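Local coordinates for 4-aminobutyrate transaminase (Acinetobacter baumannii, PDB 6WOP), which probably catalyses the pyridoxal phosphate-dependent transfer of an amino group from 4-aminobutyrate to 2-oxoglutarate, as a class-III aminotransferase, at residues T72-T77 against G301-V306; G102-A107 against G279-A284; C125-H130 against G234-A239; R171-A176 against N216-E221; E319-R324 against P396-A401. One frame throughout, in Å; residues are numbered along the deposited sequence.

Contact 1 (T72-T77 against G301-V306)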
# COMPACT_ATOMS: atom_id res chain seq x y z
N THR A 72 35.78 -15.26 25.67
CA THR A 72 36.36 -16.55 25.99
C THR A 72 35.30 -17.65 25.96
O THR A 72 35.64 -18.82 26.13
CB THR A 72 37.02 -16.59 27.38
OG1 THR A 72 36.00 -16.61 28.37
CG2 THR A 72 37.85 -15.38 27.62
N LYS A 73 34.05 -17.32 25.77
CA LYS A 73 32.99 -18.31 25.83
C LYS A 73 32.39 -18.56 24.44
O LYS A 73 32.57 -19.66 23.89
CB LYS A 73 31.92 -17.86 26.81
CG LYS A 73 32.47 -17.77 28.28
CD LYS A 73 31.39 -17.19 29.21
CE LYS A 73 31.84 -17.07 30.67
NZ LYS A 73 30.77 -16.35 31.47
N PHE A 74 31.69 -17.58 23.88
CA PHE A 74 31.13 -17.68 22.53
C PHE A 74 30.63 -16.30 22.14
O PHE A 74 30.29 -15.49 23.00
CB PHE A 74 29.99 -18.72 22.43
CG PHE A 74 28.84 -18.50 23.38
CD1 PHE A 74 28.91 -18.96 24.68
CD2 PHE A 74 27.72 -17.78 22.98
CE1 PHE A 74 27.90 -18.74 25.56
CE2 PHE A 74 26.65 -17.59 23.87
CZ PHE A 74 26.77 -18.04 25.15
N THR A 75 30.64 -16.03 20.83
CA THR A 75 30.17 -14.75 20.35
C THR A 75 28.85 -14.84 19.60
O THR A 75 28.20 -13.81 19.44
CB THR A 75 31.17 -14.09 19.40
OG1 THR A 75 31.08 -14.70 18.10
CG2 THR A 75 32.62 -14.26 19.89
N HIS A 76 28.43 -16.02 19.18
CA HIS A 76 27.22 -16.13 18.37
C HIS A 76 26.81 -17.60 18.31
O HIS A 76 27.60 -18.46 17.89
CB HIS A 76 27.44 -15.63 16.93
CG HIS A 76 26.26 -15.94 16.05
ND1 HIS A 76 25.12 -15.16 16.00
CD2 HIS A 76 26.06 -16.97 15.19
CE1 HIS A 76 24.27 -15.69 15.13
NE2 HIS A 76 24.82 -16.79 14.63
N THR A 77 25.56 -17.89 18.74
CA THR A 77 24.95 -19.20 18.48
C THR A 77 23.71 -19.14 17.61
O THR A 77 23.30 -20.20 17.11
CB THR A 77 24.54 -19.87 19.81
OG1 THR A 77 23.53 -19.09 20.47
CG2 THR A 77 25.75 -20.06 20.75
N GLY A 301 20.02 -10.12 20.00
CA GLY A 301 20.47 -10.47 21.35
C GLY A 301 21.86 -11.05 21.33
O GLY A 301 22.12 -12.07 21.96
N SER A 302 22.77 -10.39 20.61
CA SER A 302 24.10 -10.94 20.44
C SER A 302 24.75 -11.20 21.81
O SER A 302 24.70 -10.33 22.69
CB SER A 302 24.89 -9.93 19.61
OG SER A 302 26.26 -9.94 19.99
N PRO A 303 25.34 -12.39 22.01
CA PRO A 303 25.97 -12.70 23.31
C PRO A 303 26.93 -11.62 23.80
O PRO A 303 26.98 -11.35 25.02
CB PRO A 303 26.75 -14.01 23.01
CG PRO A 303 25.92 -14.67 21.91
CD PRO A 303 25.42 -13.49 21.03
N ILE A 304 27.74 -11.09 22.87
CA ILE A 304 28.69 -9.99 23.15
C ILE A 304 27.94 -8.78 23.70
O ILE A 304 28.29 -8.22 24.74
CB ILE A 304 29.44 -9.63 21.85
CG1 ILE A 304 30.24 -10.83 21.35
CG2 ILE A 304 30.32 -8.35 21.92
CD1 ILE A 304 31.30 -11.21 22.30
N ALA A 305 26.90 -8.34 22.98
CA ALA A 305 26.15 -7.15 23.36
C ALA A 305 25.31 -7.39 24.59
O ALA A 305 25.05 -6.44 25.34
CB ALA A 305 25.25 -6.68 22.20
N VAL A 306 24.84 -8.61 24.80
CA VAL A 306 24.10 -8.93 26.01
C VAL A 306 25.03 -8.81 27.23
O VAL A 306 24.67 -8.26 28.27
CB VAL A 306 23.50 -10.34 25.88
CG1 VAL A 306 23.09 -10.87 27.26
CG2 VAL A 306 22.26 -10.31 24.90
O HOH W 1 27.26 -11.56 17.94

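Contact 2 (G102-A107 against G279-A284)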
# COMPACT_ATOMS: atom_id res chain seq x y z
N GLY A 102 1.61 -4.37 35.21
CA GLY A 102 1.43 -5.80 35.32
C GLY A 102 2.70 -6.50 34.88
O GLY A 102 3.69 -5.83 34.62
N PRO A 103 2.70 -7.83 34.75
CA PRO A 103 3.94 -8.54 34.40
C PRO A 103 4.43 -8.14 33.02
O PRO A 103 3.64 -8.02 32.08
CB PRO A 103 3.52 -10.01 34.42
CG PRO A 103 2.16 -10.03 34.96
CD PRO A 103 1.54 -8.72 34.76
N ALA A 104 5.73 -7.97 32.89
CA ALA A 104 6.30 -7.59 31.60
C ALA A 104 7.02 -8.77 30.97
O ALA A 104 7.39 -9.74 31.65
CB ALA A 104 7.25 -6.40 31.77
N LYS A 105 7.20 -8.72 29.65
CA LYS A 105 8.13 -9.63 29.00
C LYS A 105 9.02 -8.82 28.06
O LYS A 105 8.65 -7.71 27.67
CB LYS A 105 7.37 -10.70 28.21
CG LYS A 105 6.73 -11.73 29.14
CD LYS A 105 6.03 -12.78 28.35
CE LYS A 105 5.67 -13.96 29.24
NZ LYS A 105 5.48 -15.20 28.44
N ALA A 106 10.18 -9.36 27.69
CA ALA A 106 11.09 -8.62 26.83
C ALA A 106 11.72 -9.57 25.82
O ALA A 106 11.91 -10.76 26.08
CB ALA A 106 12.24 -7.93 27.63
N ALA A 107 12.11 -9.01 24.69
CA ALA A 107 12.90 -9.77 23.74
C ALA A 107 13.93 -8.83 23.16
O ALA A 107 13.70 -7.62 23.15
CB ALA A 107 12.03 -10.26 22.56
N GLY A 279 15.96 -3.80 22.05
CA GLY A 279 14.96 -4.68 22.64
C GLY A 279 13.60 -4.02 22.69
O GLY A 279 13.46 -2.83 22.47
N VAL A 280 12.61 -4.83 23.05
CA VAL A 280 11.23 -4.40 23.23
C VAL A 280 10.82 -5.01 24.54
O VAL A 280 11.03 -6.22 24.73
CB VAL A 280 10.27 -4.91 22.14
CG1 VAL A 280 8.85 -4.47 22.45
CG2 VAL A 280 10.68 -4.35 20.78
N VAL A 281 10.27 -4.19 25.44
CA VAL A 281 9.70 -4.71 26.68
C VAL A 281 8.24 -4.28 26.71
O VAL A 281 7.91 -3.21 26.19
CB VAL A 281 10.48 -4.22 27.92
CG1 VAL A 281 10.56 -2.65 28.00
CG2 VAL A 281 9.93 -4.87 29.23
N GLY A 282 7.36 -5.11 27.29
CA GLY A 282 5.99 -4.63 27.39
C GLY A 282 5.08 -5.58 28.14
O GLY A 282 5.52 -6.58 28.69
N ARG A 283 3.78 -5.26 28.11
CA ARG A 283 2.83 -6.09 28.84
C ARG A 283 2.93 -7.52 28.34
O ARG A 283 2.98 -7.75 27.14
CB ARG A 283 1.39 -5.54 28.68
CG ARG A 283 1.20 -4.11 29.19
CD ARG A 283 -0.16 -3.53 28.66
NE ARG A 283 -1.18 -4.53 28.79
CZ ARG A 283 -2.23 -4.64 27.99
NH1 ARG A 283 -2.41 -3.76 26.98
NH2 ARG A 283 -3.10 -5.62 28.21
N ALA A 284 3.00 -8.48 29.26
CA ALA A 284 3.21 -9.88 28.84
C ALA A 284 2.20 -10.34 27.78
O ALA A 284 2.56 -11.06 26.83
CB ALA A 284 3.10 -10.81 30.05

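Contact 3 (C125-H130 against G234-A239)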
# COMPACT_ATOMS: atom_id res chain seq x y z
N CYS A 125 -0.21 -7.59 15.65
CA CYS A 125 -0.63 -8.94 15.95
C CYS A 125 -1.67 -8.92 17.08
O CYS A 125 -2.72 -9.54 16.98
CB CYS A 125 0.59 -9.83 16.31
SG CYS A 125 0.08 -11.45 17.00
N TYR A 126 -1.33 -8.22 18.17
CA TYR A 126 -2.19 -8.21 19.36
C TYR A 126 -3.56 -7.61 19.06
O TYR A 126 -4.60 -8.12 19.53
CB TYR A 126 -1.51 -7.43 20.51
CG TYR A 126 -2.38 -7.40 21.77
CD1 TYR A 126 -2.46 -8.53 22.60
CD2 TYR A 126 -3.12 -6.27 22.10
CE1 TYR A 126 -3.23 -8.50 23.75
CE2 TYR A 126 -3.91 -6.26 23.24
CZ TYR A 126 -3.95 -7.37 24.05
OH TYR A 126 -4.73 -7.35 25.18
N THR A 127 -3.59 -6.50 18.32
CA THR A 127 -4.85 -5.82 18.05
C THR A 127 -5.55 -6.37 16.82
O THR A 127 -6.77 -6.14 16.64
CB THR A 127 -4.60 -4.31 17.88
OG1 THR A 127 -3.78 -4.09 16.72
CG2 THR A 127 -3.85 -3.65 19.09
N GLY A 128 -4.86 -7.09 15.95
CA GLY A 128 -5.43 -7.45 14.68
C GLY A 128 -5.73 -6.27 13.79
O GLY A 128 -6.57 -6.39 12.89
N ARG A 129 -5.05 -5.15 13.99
CA ARG A 129 -5.19 -3.93 13.23
C ARG A 129 -3.89 -3.58 12.53
O ARG A 129 -2.85 -4.13 12.88
CB ARG A 129 -5.62 -2.76 14.13
CG ARG A 129 -6.78 -3.17 15.04
CD ARG A 129 -6.92 -2.00 16.07
NE ARG A 129 -8.08 -2.26 16.92
CZ ARG A 129 -8.55 -1.43 17.83
NH1 ARG A 129 -7.92 -0.28 18.04
NH2 ARG A 129 -9.66 -1.75 18.52
N HIS A 130 -3.95 -2.67 11.54
CA HIS A 130 -2.76 -2.38 10.75
C HIS A 130 -2.21 -0.99 10.94
O HIS A 130 -1.02 -0.77 10.65
CB HIS A 130 -3.03 -2.59 9.23
CG HIS A 130 -3.74 -1.42 8.58
ND1 HIS A 130 -5.09 -1.17 8.74
CD2 HIS A 130 -3.27 -0.42 7.79
CE1 HIS A 130 -5.41 -0.07 8.08
NE2 HIS A 130 -4.33 0.39 7.48
N GLY A 234 -8.99 0.90 22.32
CA GLY A 234 -8.27 -0.35 22.21
C GLY A 234 -6.98 -0.24 21.43
O GLY A 234 -6.48 -1.25 20.95
N ILE A 235 -6.41 0.96 21.31
CA ILE A 235 -5.16 1.16 20.59
C ILE A 235 -3.99 0.97 21.58
O ILE A 235 -4.12 1.39 22.74
CB ILE A 235 -5.13 2.58 19.99
CG1 ILE A 235 -6.31 2.78 18.99
CG2 ILE A 235 -3.75 2.87 19.32
CD1 ILE A 235 -6.56 4.21 18.68
N LEU A 236 -2.85 0.42 21.13
CA LEU A 236 -1.67 0.39 22.02
C LEU A 236 -0.85 1.68 22.01
O LEU A 236 -0.65 2.31 20.97
CB LEU A 236 -0.72 -0.75 21.64
CG LEU A 236 -1.44 -2.10 21.83
CD1 LEU A 236 -0.59 -3.20 21.19
CD2 LEU A 236 -1.78 -2.47 23.33
N LEU A 237 -0.25 2.00 23.17
CA LEU A 237 0.62 3.17 23.25
C LEU A 237 2.06 2.66 23.30
O LEU A 237 2.37 1.85 24.17
CB LEU A 237 0.29 3.99 24.48
CG LEU A 237 1.16 5.26 24.72
CD1 LEU A 237 1.03 6.21 23.57
CD2 LEU A 237 0.68 5.99 26.03
N VAL A 238 2.90 3.11 22.37
CA VAL A 238 4.30 2.65 22.31
C VAL A 238 5.21 3.83 22.61
O VAL A 238 5.15 4.85 21.92
CB VAL A 238 4.63 2.09 20.93
CG1 VAL A 238 6.12 1.58 20.91
CG2 VAL A 238 3.63 0.95 20.60
N ALA A 239 6.09 3.70 23.59
CA ALA A 239 7.10 4.71 23.88
C ALA A 239 8.40 4.31 23.20
O ALA A 239 8.93 3.25 23.51
CB ALA A 239 7.34 4.80 25.40

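Contact 4 (R171-A176 against N216-E221)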
# COMPACT_ATOMS: atom_id res chain seq x y z
N ARG A 171 0.65 16.11 15.07
CA ARG A 171 1.53 17.13 15.57
C ARG A 171 1.98 16.82 16.99
O ARG A 171 1.17 16.65 17.85
CB ARG A 171 0.83 18.50 15.68
CG ARG A 171 -0.09 18.87 14.57
CD ARG A 171 0.62 19.17 13.30
NE ARG A 171 1.29 18.07 12.61
CZ ARG A 171 0.73 17.15 11.83
NH1 ARG A 171 -0.58 17.09 11.65
NH2 ARG A 171 1.49 16.25 11.29
N TYR A 172 3.27 16.76 17.19
CA TYR A 172 3.81 16.63 18.53
C TYR A 172 3.62 17.94 19.30
O TYR A 172 3.81 19.03 18.74
CB TYR A 172 5.30 16.31 18.42
CG TYR A 172 5.92 15.69 19.65
CD1 TYR A 172 5.93 14.34 19.82
CD2 TYR A 172 6.51 16.50 20.65
CE1 TYR A 172 6.54 13.77 20.89
CE2 TYR A 172 7.10 15.92 21.74
CZ TYR A 172 7.12 14.56 21.85
OH TYR A 172 7.77 13.97 22.93
N PRO A 173 3.29 17.87 20.60
CA PRO A 173 3.06 19.07 21.40
C PRO A 173 4.37 19.79 21.70
O PRO A 173 5.31 19.19 22.27
CB PRO A 173 2.42 18.52 22.69
CG PRO A 173 2.90 17.08 22.76
CD PRO A 173 2.92 16.64 21.33
N VAL A 174 4.44 21.05 21.30
CA VAL A 174 5.61 21.91 21.52
C VAL A 174 5.05 23.28 21.89
O VAL A 174 4.93 24.16 21.04
CB VAL A 174 6.56 21.96 20.30
CG1 VAL A 174 7.78 22.76 20.62
CG2 VAL A 174 7.02 20.55 19.90
N PRO A 175 4.65 23.49 23.15
CA PRO A 175 3.94 24.72 23.48
C PRO A 175 4.79 25.95 23.23
O PRO A 175 4.22 26.96 22.82
CB PRO A 175 3.61 24.55 24.98
CG PRO A 175 3.54 23.07 25.18
CD PRO A 175 4.61 22.51 24.25
N ALA A 176 6.13 25.89 23.42
CA ALA A 176 7.00 27.02 23.06
C ALA A 176 6.90 27.40 21.59
O ALA A 176 7.25 28.52 21.22
CB ALA A 176 8.47 26.71 23.36
N ASN A 216 12.50 17.56 22.10
CA ASN A 216 11.21 18.05 22.55
C ASN A 216 10.66 17.11 23.61
O ASN A 216 10.35 15.95 23.29
CB ASN A 216 10.28 18.07 21.32
CG ASN A 216 10.89 18.91 20.20
OD1 ASN A 216 11.39 20.01 20.47
ND2 ASN A 216 10.91 18.39 18.98
N VAL A 217 10.42 17.64 24.82
CA VAL A 217 9.99 16.82 25.96
C VAL A 217 8.46 16.80 25.98
O VAL A 217 7.83 17.85 25.94
CB VAL A 217 10.55 17.37 27.29
CG1 VAL A 217 9.99 16.59 28.43
CG2 VAL A 217 12.06 17.24 27.29
N VAL A 218 7.88 15.60 26.02
CA VAL A 218 6.40 15.50 25.92
C VAL A 218 5.78 16.03 27.21
O VAL A 218 6.24 15.69 28.30
CB VAL A 218 5.96 14.05 25.65
CG1 VAL A 218 6.16 13.10 26.85
CG2 VAL A 218 4.47 14.02 25.24
N PRO A 219 4.76 16.89 27.13
CA PRO A 219 4.08 17.28 28.37
C PRO A 219 3.32 16.10 28.97
O PRO A 219 2.73 15.30 28.25
CB PRO A 219 3.12 18.39 27.91
CG PRO A 219 3.73 18.94 26.65
CD PRO A 219 4.39 17.73 25.98
N ALA A 220 3.35 16.01 30.32
CA ALA A 220 2.58 14.97 31.01
C ALA A 220 1.11 14.96 30.58
O ALA A 220 0.50 13.90 30.42
CB ALA A 220 2.65 15.13 32.54
N GLU A 221 0.50 16.14 30.43
CA GLU A 221 -0.92 16.19 30.07
C GLU A 221 -1.15 15.54 28.71
O GLU A 221 -2.20 14.91 28.47
CB GLU A 221 -1.41 17.65 30.06
CG GLU A 221 -2.88 17.82 29.61
CD GLU A 221 -3.18 19.24 29.13
OE1 GLU A 221 -2.30 20.14 29.26
OE2 GLU A 221 -4.29 19.47 28.62
O HOH W 2 7.67 19.39 23.52

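Contact 5 (E319-R324 against P396-A401)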
# COMPACT_ATOMS: atom_id res chain seq x y z
N GLU A 319 27.20 3.43 39.66
CA GLU A 319 27.84 4.73 39.54
C GLU A 319 26.85 5.87 39.62
O GLU A 319 27.23 7.02 39.43
CB GLU A 319 28.64 4.77 38.21
CG GLU A 319 29.66 3.61 38.25
CD GLU A 319 30.50 3.44 36.97
OE1 GLU A 319 30.52 4.36 36.14
OE2 GLU A 319 31.20 2.40 36.86
N ASN A 320 25.57 5.57 39.91
CA ASN A 320 24.56 6.61 40.11
C ASN A 320 24.49 7.54 38.91
O ASN A 320 24.53 8.77 39.05
CB ASN A 320 24.85 7.43 41.38
CG ASN A 320 24.83 6.60 42.62
OD1 ASN A 320 23.87 5.88 42.88
ND2 ASN A 320 25.89 6.71 43.41
N LEU A 321 24.42 6.96 37.73
CA LEU A 321 24.45 7.78 36.53
C LEU A 321 23.13 8.50 36.24
O LEU A 321 23.17 9.52 35.54
CB LEU A 321 24.85 6.93 35.31
CG LEU A 321 26.28 6.40 35.35
CD1 LEU A 321 26.61 5.70 34.02
CD2 LEU A 321 27.35 7.44 35.72
N CYS A 322 21.98 8.03 36.75
CA CYS A 322 20.78 8.87 36.70
C CYS A 322 21.02 10.19 37.45
O CYS A 322 20.75 11.27 36.93
CB CYS A 322 19.57 8.13 37.29
SG CYS A 322 18.73 7.08 36.01
N ASP A 323 21.57 10.10 38.67
CA ASP A 323 21.88 11.32 39.41
C ASP A 323 22.90 12.19 38.67
O ASP A 323 22.77 13.42 38.64
CB ASP A 323 22.41 10.99 40.80
CG ASP A 323 21.35 10.49 41.75
OD1 ASP A 323 20.15 10.76 41.59
OD2 ASP A 323 21.76 9.79 42.69
N ARG A 324 23.96 11.57 38.12
CA ARG A 324 24.93 12.35 37.35
C ARG A 324 24.28 13.04 36.16
O ARG A 324 24.64 14.18 35.83
CB ARG A 324 26.09 11.48 36.89
CG ARG A 324 27.09 11.23 38.00
CD ARG A 324 28.54 11.28 37.56
NE ARG A 324 29.09 12.64 37.51
CZ ARG A 324 29.82 13.12 36.50
NH1 ARG A 324 30.09 12.33 35.40
NH2 ARG A 324 30.23 14.41 36.57
N PRO A 396 28.88 11.42 27.29
CA PRO A 396 28.75 10.31 28.24
C PRO A 396 28.40 10.81 29.62
O PRO A 396 28.92 11.85 30.04
CB PRO A 396 30.17 9.67 28.22
CG PRO A 396 30.59 9.85 26.75
CD PRO A 396 30.07 11.29 26.43
N LEU A 397 27.51 10.07 30.33
CA LEU A 397 27.14 10.44 31.70
C LEU A 397 28.30 10.21 32.68
O LEU A 397 28.26 10.72 33.83
CB LEU A 397 25.96 9.61 32.16
CG LEU A 397 24.70 9.74 31.28
CD1 LEU A 397 23.52 8.92 31.88
CD2 LEU A 397 24.32 11.23 31.18
N THR A 398 29.30 9.51 32.21
CA THR A 398 30.54 9.24 32.96
C THR A 398 31.62 10.31 32.72
O THR A 398 32.76 10.15 33.21
CB THR A 398 31.07 7.87 32.52
OG1 THR A 398 31.19 7.85 31.08
CG2 THR A 398 30.11 6.72 32.92
N ILE A 399 31.34 11.35 31.95
CA ILE A 399 32.40 12.33 31.61
C ILE A 399 32.98 12.94 32.89
O ILE A 399 32.24 13.28 33.83
CB ILE A 399 31.84 13.42 30.63
CG1 ILE A 399 32.98 14.35 30.22
CG2 ILE A 399 30.71 14.25 31.27
CD1 ILE A 399 32.58 15.27 29.07
N PRO A 400 34.30 13.05 33.05
CA PRO A 400 34.84 13.68 34.25
C PRO A 400 34.35 15.11 34.35
O PRO A 400 34.33 15.81 33.36
CB PRO A 400 36.35 13.63 34.03
CG PRO A 400 36.55 12.38 33.09
CD PRO A 400 35.36 12.57 32.14
N ALA A 401 34.03 15.56 35.57
CA ALA A 401 33.42 16.89 35.75
C ALA A 401 34.34 17.98 35.19
O ALA A 401 33.88 18.96 34.60
CB ALA A 401 33.11 17.10 37.23

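Contact 1 (T72-T77 against G301-V306)
The ring of Phe74 and the pyrrolidine of Pro303 cross at about a right angle where the loop 72-77 runs past the N-terminus of helix 303-318. This capped helix start belongs to a fold-type I (class-III) aminotransferase and lies where the chain meets a second subunit. Pro303 is the first helical residue and Ser302 before it is the N-cap. Pro303 turns its side chain toward the loop. Its CG sits 3.6 Å from Phe74 CE2, with CB nearly as close to the same carbon, and the approach to the ring is oblique. Phe74 reaches the proline because its CG stands between the backbone N and the carbonyl carbon (chi1 57°), which brings the CD2-CE2 side of the ring to the helix start.

On the next residue the pairing changes. Thr75 and Ile304 lie side by side and point the same way, with Thr75 CB 3.9 Å from Ile304 CG1. Thr75 OG1 hydrogen-bonds to Gly274 O of the second subunit. His76 NE2 likewise bonds to Gly50 O of that subunit, so the loop is held between helix 303-318 of its own chain and the second subunit. Ile304 also rests on Val67 and Leu71 of helix 61-71.

The polar link is made through water. One water donates to Thr75 O at 2.9 Å and also bonds to Ser302 OG, so the loop carbonyl and the helix cap share a solvent molecule. Ser302 OG itself takes a long, weak capping bond from Ala305 N. Close beside the water bridge, Thr75 O lies only 3.2 Å from Pro303 CD.

Contact 2 (G102-A107 against G279-A284)
Strand 104-109, outermost within this chain in the mixed seven-stranded sheet of the large domain of a fold-type I aminotransferase, pairs here with strand 278-283. The two run antiparallel, 161° apart, with their axes approaching to 4.6 Å. Lys105 and Gly282 form one hydrogen-bonded pair: Lys105 N donates to Gly282 O at 2.9 Å, and Gly282 N returns the bond to Lys105 O. Ala107 and Val280 form the next, Ala107 N reaching Val280 O at 3.0 Å while Val280 N answers to Ala107 O. All four N-H groups arrive nearly end-on to their carbonyls. Between these pairs the CA of Ala106 leans on Val280 O in a CA-H...O contact, and the Ala106 backbone also hydrogen-bonds to the second subunit.

Ala106 and Val281 make a non-hydrogen-bonded pair whose side chains share one face of the sheet, CB to CB 4.1 Å. Val281 swings CG2 opposite its backbone N, which brings it to Ala104 CB at 4.0 Å. Asn95 of helix 85-97 packs on Ala104, Ala106 and Val281.

Lys105, Ala107 and Val280 turn to the other face. The extended Lys105 chain runs alongside Ala284, its CG 3.9 Å from Ala284 CB, and carries NZ on to a salt bridge with Asp288 and a hydrogen bond to Gln13 O of the second subunit. Arg283 is the N-cap of helix 284-287, and one more bond follows just past it: Ala284 N donates to Pro103 O at 2.9 Å, the donor tilted 20° from the carbonyl plane.

Contact 3 (C125-H130 against G234-A239)
Leu236 lays its CD1 methyl against Thr127 and Tyr126 at the C-terminal end of helix 112-127, the helix here packing on the first residue of strand 236-240. This is helix-on-sheet packing of the large domain in the fold-type I architecture. Leu236 CD1 is 3.9 Å from Thr127 CG2, and 4.1 Å from Tyr126 CD2, where the leucine crosses the tyrosine at about a right angle. Tyr126 has CG anti to its own backbone N (chi1 -180°); the ring thus passes the leucine and sends OH on to a hydrogen bond with Glu285.

Both segments turn on a glycine. Gly128 leaves the helix with positive phi, and Gly234 ends helix 220-233 in a Schellman motif. Past Gly128, Arg129 N donates to Thr127 OG1 at 3.2 Å, an ST turn; the same OG1 also bonds Ala123 O. With the threonine oxygen engaged on its own helix, the CG2 methyl is the branch left facing Leu236.

Arg129 stretches out from CG to NE and lays one guanidinium face over Gly234 O. NH1 is 3.4 Å from Gly234 O, but the angle is too poor for a hydrogen bond. Instead NH1 bonds His233 O, one residue back, and Val201 O, joining the loop after helix 112-127 to the end of helix 220-233 and to strand 201-206. In the guanidinium plane, at its edge, Ile235 CG1 comes within 3.6 Å of Arg129 NH1.

Contact 4 (R171-A176 against N216-E221)
Pro173 O accepts a hydrogen bond from a water at 2.7 Å, and the same water donates to Val217 O at 2.9 Å, so one backbone carbonyl from each segment is joined through a molecule that spends a proton on each. The water also lies in the plane of the Tyr172 ring, at its edge. Tyr172 carries much of the side-chain contact. With CG anti to the backbone N (chi1 -160°), the ring reaches across to residues 216-218, its CE2 3.9 Å from Asn216 CB. Ring and amide planes there are 46° apart. At the end of the ring, Tyr172 OH presses on Val218 CB at 3.3 Å, while its hydrogen bond goes to Glu207 O. The Asn216 amide is likewise engaged, ND2 bonding Gln210 OE1.

These pieces lie at one edge of the large-domain sheet of the fold-type I aminotransferase. Segment 171-176 is in the loop between strand 167-170, outermost within this chain, and helix 181-194. The other segment leads from a short, weakly bonded strand, paired with 209-210, into helix 220-233, with Pro219 as its N-cap. The touching parts run 76° apart.

Three prolines pack together. Pro173 CG stands over one face of its neighbour Tyr172, offset toward the rim, and meets Pro219 CD at 3.6 Å. Pro175 CG reaches Pro219 CG more loosely, at 4.4 Å. Val174 CG2 lies 4.2 Å from Asn216 CG.

Contact 5 (E319-R324 against P396-A401)
Arg324 NH1 donates to Ile399 O at 2.8 Å with an N-H...O angle of 154°, and the same nitrogen makes a weak bond to Leu397 O at 2.9 Å, bent to 123°. The Ile399 oxygen lies a little out of the guanidinium plane, while Thr398 CA and Ile399 N meet the guanidinium edge in that plane. The arginine gets there by folding at the middle bonds of its chain (chi3 84°), which turns the guanidinium from the first turn of helix 321-342 toward the loop.

That loop joins strand 390-393 to helix 401-416. It contains a type I beta turn, Pro396 to Ile399, closed by Ile399 N to Pro396 O, and Pro400 then serves as N-cap of the helix. Ala401 CB lies 4.0 Å from Arg324 NH2.

Beside the arginine the packing is aliphatic. Leu397 CD1 lies 4.2 Å from Leu321 CB, and Leu321 CD1 meets Thr398 CG2 at 3.8 Å, the two side chains slanting across one another. Thr398 OG1 is taken up by Asn33, and Glu319 bonds His60 NE2 through OE2.

Both acceptors of NH1 are main-chain carbonyls of the turn, Ile399 also preceding the N-cap residue Pro400. One nitrogen of the cationic guanidinium therefore ties the turn to helix 321-342, firmly at Ile399 O and weakly at Leu397 O, without a carboxylate from either segment, and the two carbonyl dipoles probably stabilise the positive charge.

In the fold
Contacts 2 and 3 are neighbours, with centres 14 Å apart, and belong to the same large-domain sheet: Arg283 NH2 lies 3.8 Å from Tyr126 OH, and Glu285 serves both, in a salt bridge with the arginine and a hydrogen bond with the tyrosine. Contact 4 lies toward the far edge of that sheet, its nearest atoms about 9 Å from contact 3; helix 220-233 connects the two. Contacts 1 and 4 stand on opposite sides of the chain's centre, 40 Å between centres. Helices 303-318 and 321-342 follow each other, linking contact 1 to contact 5, whose centres are 27 Å apart. Contacts 1, 2 and 3 all touch the second subunit, contact 4 reaches the third through Arg171, and no other chain touches contact 5.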